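N-terminal acetyltransferase B complex subunit NAT3 (Candida albicans, PDB 5K04) probably serves as the catalytic subunit of the NatB complex, transferring an acetyl group from acetyl-coenzyme A to the N-termini of proteins. Local coordinates at residues Glu10-Phe13 against Glu14-Pro17; Leu95-Glu98 against Asn99-Gln102. All coordinates share one frame; numbering follows the deposited sequence.

Contact 1: Glu10-Phe13 against Glu14-Pro17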
loop_
_atom_site.group_PDB
_atom_site.type_symbol
_atom_site.label_atom_id
_atom_site.label_comp_id
_atom_site.label_asym_id
_atom_site.label_seq_id
_atom_site.Cartn_x
_atom_site.Cartn_y
_atom_site.Cartn_z
ATOM N N GLU B 10 -8.003 3.327 1.441
ATOM C CA GLU B 10 -6.921 3.315 0.458
ATOM C C GLU B 10 -5.954 4.481 0.625
ATOM O O GLU B 10 -4.834 4.409 0.095
ATOM C CB GLU B 10 -7.491 3.291 -0.956
ATOM C CG GLU B 10 -7.978 1.914 -1.378
ATOM C CD GLU B 10 -8.827 1.977 -2.623
ATOM O OE1 GLU B 10 -9.959 2.490 -2.508
ATOM O OE2 GLU B 10 -8.366 1.542 -3.712
ATOM N N ASP B 11 -6.342 5.528 1.372
ATOM C CA ASP B 11 -5.399 6.578 1.759
ATOM C C ASP B 11 -4.177 5.993 2.457
ATOM O O ASP B 11 -3.097 6.594 2.436
ATOM C CB ASP B 11 -6.068 7.607 2.692
ATOM C CG ASP B 11 -7.067 8.526 1.976
ATOM O OD1 ASP B 11 -6.767 8.998 0.848
ATOM O OD2 ASP B 11 -8.153 8.791 2.547
ATOM N N LEU B 12 -4.333 4.836 3.108
ATOM C CA LEU B 12 -3.197 4.215 3.792
ATOM C C LEU B 12 -2.028 3.957 2.847
ATOM O O LEU B 12 -0.874 3.897 3.285
ATOM C CB LEU B 12 -3.629 2.902 4.441
ATOM C CG LEU B 12 -4.454 3.074 5.716
ATOM C CD1 LEU B 12 -4.858 1.726 6.305
ATOM C CD2 LEU B 12 -3.669 3.893 6.720
ATOM N N PHE B 13 -2.304 3.774 1.553
ATOM C CA PHE B 13 -1.249 3.480 0.591
ATOM C C PHE B 13 -0.419 4.712 0.243
ATOM O O PHE B 13 0.666 4.570 -0.337
ATOM C CB PHE B 13 -1.853 2.898 -0.689
ATOM C CG PHE B 13 -2.435 1.503 -0.532
ATOM C CD1 PHE B 13 -1.648 0.442 -0.091
ATOM C CD2 PHE B 13 -3.759 1.246 -0.869
ATOM C CE1 PHE B 13 -2.177 -0.848 0.021
ATOM C CE2 PHE B 13 -4.295 -0.035 -0.756
ATOM C CZ PHE B 13 -3.507 -1.087 -0.312
ATOM N N GLU B 14 -0.899 5.913 0.580
ATOM C CA GLU B 14 -0.279 7.155 0.128
ATOM C C GLU B 14 0.138 8.046 1.292
ATOM O O GLU B 14 0.398 9.237 1.101
ATOM C CB GLU B 14 -1.229 7.883 -0.823
ATOM C CG GLU B 14 -1.366 7.146 -2.160
ATOM C CD GLU B 14 -2.518 7.645 -3.005
ATOM O OE1 GLU B 14 -3.299 8.489 -2.518
ATOM O OE2 GLU B 14 -2.645 7.192 -4.160
ATOM N N LEU B 15 0.228 7.468 2.486
ATOM C CA LEU B 15 0.423 8.172 3.743
ATOM C C LEU B 15 1.862 8.135 4.245
ATOM O O LEU B 15 2.130 8.620 5.347
ATOM C CB LEU B 15 -0.485 7.561 4.817
ATOM C CG LEU B 15 -1.857 8.193 5.055
ATOM C CD1 LEU B 15 -2.502 7.559 6.287
ATOM C CD2 LEU B 15 -1.774 9.726 5.186
ATOM N N ASN B 16 2.782 7.513 3.515
ATOM C CA ASN B 16 4.135 7.386 4.053
ATOM C C ASN B 16 4.811 8.731 4.335
ATOM O O ASN B 16 5.537 8.815 5.340
ATOM C CB ASN B 16 4.970 6.509 3.117
ATOM C CG ASN B 16 4.546 5.042 3.169
ATOM O OD1 ASN B 16 3.972 4.580 4.163
ATOM N ND2 ASN B 16 4.832 4.305 2.101
ATOM N N PRO B 17 4.603 9.802 3.553
ATOM C CA PRO B 17 5.210 11.093 3.930
ATOM C C PRO B 17 4.830 11.531 5.335
ATOM O O PRO B 17 5.636 12.146 6.049
ATOM C CB PRO B 17 4.660 12.060 2.871
ATOM C CG PRO B 17 4.370 11.205 1.703
ATOM C CD PRO B 17 3.895 9.894 2.255
HETATM O O HOH W 1 1.897 2.588 3.436
HETATM O O HOH W 2 2.815 6.330 0.389
#

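Contact 2: Leu95-Glu98 against Asn99-Gln102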
loop_
_atom_site.group_PDB
_atom_site.type_symbol
_atom_site.label_atom_id
_atom_site.label_comp_id
_atom_site.label_asym_id
_atom_site.label_seq_id
_atom_site.Cartn_x
_atom_site.Cartn_y
_atom_site.Cartn_z
ATOM N N LEU B 95 -9.613 21.412 16.211
ATOM C CA LEU B 95 -10.758 22.308 16.369
ATOM C C LEU B 95 -11.966 21.885 15.521
ATOM O O LEU B 95 -13.110 22.128 15.913
ATOM C CB LEU B 95 -10.336 23.726 16.021
ATOM C CG LEU B 95 -9.527 24.474 17.076
ATOM C CD1 LEU B 95 -9.276 25.908 16.606
ATOM C CD2 LEU B 95 -10.255 24.465 18.419
ATOM N N GLU B 96 -11.733 21.246 14.371
ATOM C CA GLU B 96 -12.822 20.762 13.522
ATOM C C GLU B 96 -13.706 19.728 14.232
ATOM O O GLU B 96 -14.887 19.588 13.894
ATOM C CB GLU B 96 -12.230 20.168 12.236
ATOM C CG GLU B 96 -13.180 19.315 11.379
ATOM C CD GLU B 96 -14.320 20.096 10.723
ATOM O OE1 GLU B 96 -15.227 19.440 10.158
ATOM O OE2 GLU B 96 -14.313 21.349 10.756
ATOM N N LEU B 97 -13.149 18.980 15.195
ATOM C CA LEU B 97 -13.958 18.058 15.992
ATOM C C LEU B 97 -15.141 18.775 16.633
ATOM O O LEU B 97 -16.258 18.247 16.664
ATOM C CB LEU B 97 -13.095 17.408 17.072
ATOM C CG LEU B 97 -12.084 16.375 16.590
ATOM C CD1 LEU B 97 -11.110 16.022 17.702
ATOM C CD2 LEU B 97 -12.813 15.143 16.126
ATOM N N GLU B 98 -14.913 19.990 17.132
ATOM C CA GLU B 98 -15.929 20.738 17.852
ATOM C C GLU B 98 -17.072 21.183 16.947
ATOM O O GLU B 98 -18.107 21.617 17.461
ATOM C CB GLU B 98 -15.256 21.931 18.551
ATOM C CG GLU B 98 -14.104 21.499 19.485
ATOM C CD GLU B 98 -13.318 22.673 20.085
ATOM O OE1 GLU B 98 -13.861 23.801 20.151
ATOM O OE2 GLU B 98 -12.152 22.465 20.489
ATOM N N ASN B 99 -16.903 21.080 15.617
ATOM C CA ASN B 99 -17.951 21.349 14.634
ATOM C C ASN B 99 -18.858 20.155 14.355
ATOM O O ASN B 99 -19.958 20.342 13.819
ATOM C CB ASN B 99 -17.327 21.787 13.306
ATOM C CG ASN B 99 -16.633 23.134 13.405
ATOM O OD1 ASN B 99 -16.880 23.913 14.339
ATOM N ND2 ASN B 99 -15.768 23.424 12.430
ATOM N N LEU B 100 -18.413 18.941 14.673
ATOM C CA LEU B 100 -19.179 17.736 14.386
ATOM C C LEU B 100 -20.240 17.516 15.459
ATOM O O LEU B 100 -19.956 17.625 16.658
ATOM C CB LEU B 100 -18.235 16.544 14.291
ATOM C CG LEU B 100 -17.052 16.844 13.363
ATOM C CD1 LEU B 100 -16.089 15.656 13.236
ATOM C CD2 LEU B 100 -17.540 17.278 11.988
ATOM N N THR B 101 -21.473 17.239 15.025
ATOM C CA THR B 101 -22.593 17.211 15.965
ATOM C C THR B 101 -22.494 16.020 16.903
ATOM O O THR B 101 -22.953 16.085 18.049
ATOM C CB THR B 101 -23.931 17.186 15.218
ATOM O OG1 THR B 101 -23.988 16.036 14.366
ATOM C CG2 THR B 101 -24.102 18.444 14.379
ATOM N N GLN B 102 -21.907 14.931 16.418
ATOM C CA GLN B 102 -21.621 13.771 17.247
ATOM C C GLN B 102 -20.698 14.139 18.410
ATOM O O GLN B 102 -20.886 13.660 19.536
ATOM C CB GLN B 102 -21.026 12.697 16.337
ATOM C CG GLN B 102 -20.337 11.530 16.978
ATOM C CD GLN B 102 -19.978 10.473 15.932
ATOM O OE1 GLN B 102 -19.786 10.789 14.754
ATOM N NE2 GLN B 102 -19.923 9.212 16.355
#

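Contact 1: Glu10-Phe13 against Glu14-Pro17
Asp11 and Glu14 close the second of two successive 3-10 turns, for after Phe13 N bonds to Glu10 O, Glu14 N donates to Asp11 O at 3.0 Å. This second bond is nearly straight at the hydrogen (163°). The carboxylate of Glu10 points to the partner chain, where OE2 makes a salt bridge with Arg501. Asp11 O also lies against Leu15, whose CG packs 3.3 Å from it. The Asp11 carboxylate is engaged elsewhere, OD1 in a salt bridge with Lys45 and OD2 in a hydrogen bond from Gln8 N. Glu14 OE1 lies 4.9 Å from Asp11 OD1, so Lys45 probably also eases the repulsion between the two acids.

Leu12 then meets Leu15 at the branch ends, CD2 to CD1 at 3.9 Å, with the side chains at a slant to one another; both also touch Phe7. A water carries the backbone of Leu12 across to the next helix, donating to Leu12 O at 3.1 Å and to Asn16 OD1 at 3.0 Å.

At Phe13, CG stands anti to the carbonyl carbon (chi1 -69°), and the ring departs from Glu14-Pro17 to stack with Phe498 of the partner chain. Its carbonyl oxygen receives a second water, at 2.9 Å, which also accepts a weak bond from Asn16 N. The chemistry is thus divided: Leu12 and Leu15 share the apolar side, where Leu15 reaches strand 53-65, and Glu10, Phe13 and Asn16 meet the other subunit, while water supplies polar links where the 3-10 turn gives way to helix 16-19.

Contact 2: Leu95-Glu98 against Asn99-Gln102
Glu96 and Leu97 each spend a carbonyl on a residue three positions on, Asn99 N reaching Glu96 O and Leu100 N reaching Leu97 O, both at 3.0 Å, so that the chain beyond Glu96 runs through successive tight turns.

The side chain of Glu96 repeats the link to Asn99. Its CG is anti to the backbone N (chi1 166°) and the chain then bends at chi2 (68°), which swings the carboxylate round to Asn99. There Asn99 ND2 gives a somewhat bent bond to Glu96 OE2, also 3.0 Å long. The oxygen is met from above the carboxylate plane, and the two flat groups stand nearly perpendicular, 85° apart. The amide nitrogen has a further acceptor in Lys244 O of the partner chain, whose Phe245 packs on Glu96; Asn99 therefore joins this turn to the neighbouring subunit.

In the GNAT fold, helix 89-96 is the one that follows the loop holding the coenzyme A pyrophosphate, and here Gly88, Ala90 and Ser91 near its start contact the cofactor. Further along the chain, Leu97 packs on the sheet, against Tyr44, Met58 and Ala60.

Leu100, at the N-cap position of helix 101-104, crosses Glu96 at about a right angle. Its CG rests 3.5 Å from Glu96 O and its CD2 lies 3.7 Å from Glu96 OE1, so one branch lies against the carboxylate oxygen that Asn99 does not use. The leucines meet more loosely, Leu97 CD2 to Leu100 CD1 at 4.4 Å, and Tyr44 touches both. The carboxylate of Glu98 turns elsewhere, to a salt bridge with Lys161.

Neither contact is wholly core or wholly surface: each sets at least one buried leucine against the sheet (Leu15, Leu97) and turns polar groups to the partner subunit. They share no helix and do not touch, their centres being 24 Å apart and their nearest atoms about 15 Å apart, although strands 43-48 and 53-65 supply neighbours to both. Contact 1 leads into helix 16-19, and its polar links are one backbone bond and two waters. Contact 2 lies between helix 89-96 and helix 101-104, and a direct carboxylate-amide bond supplements its backbone turns. Contact 1 has the broader reach into the other chain, through five residues against two.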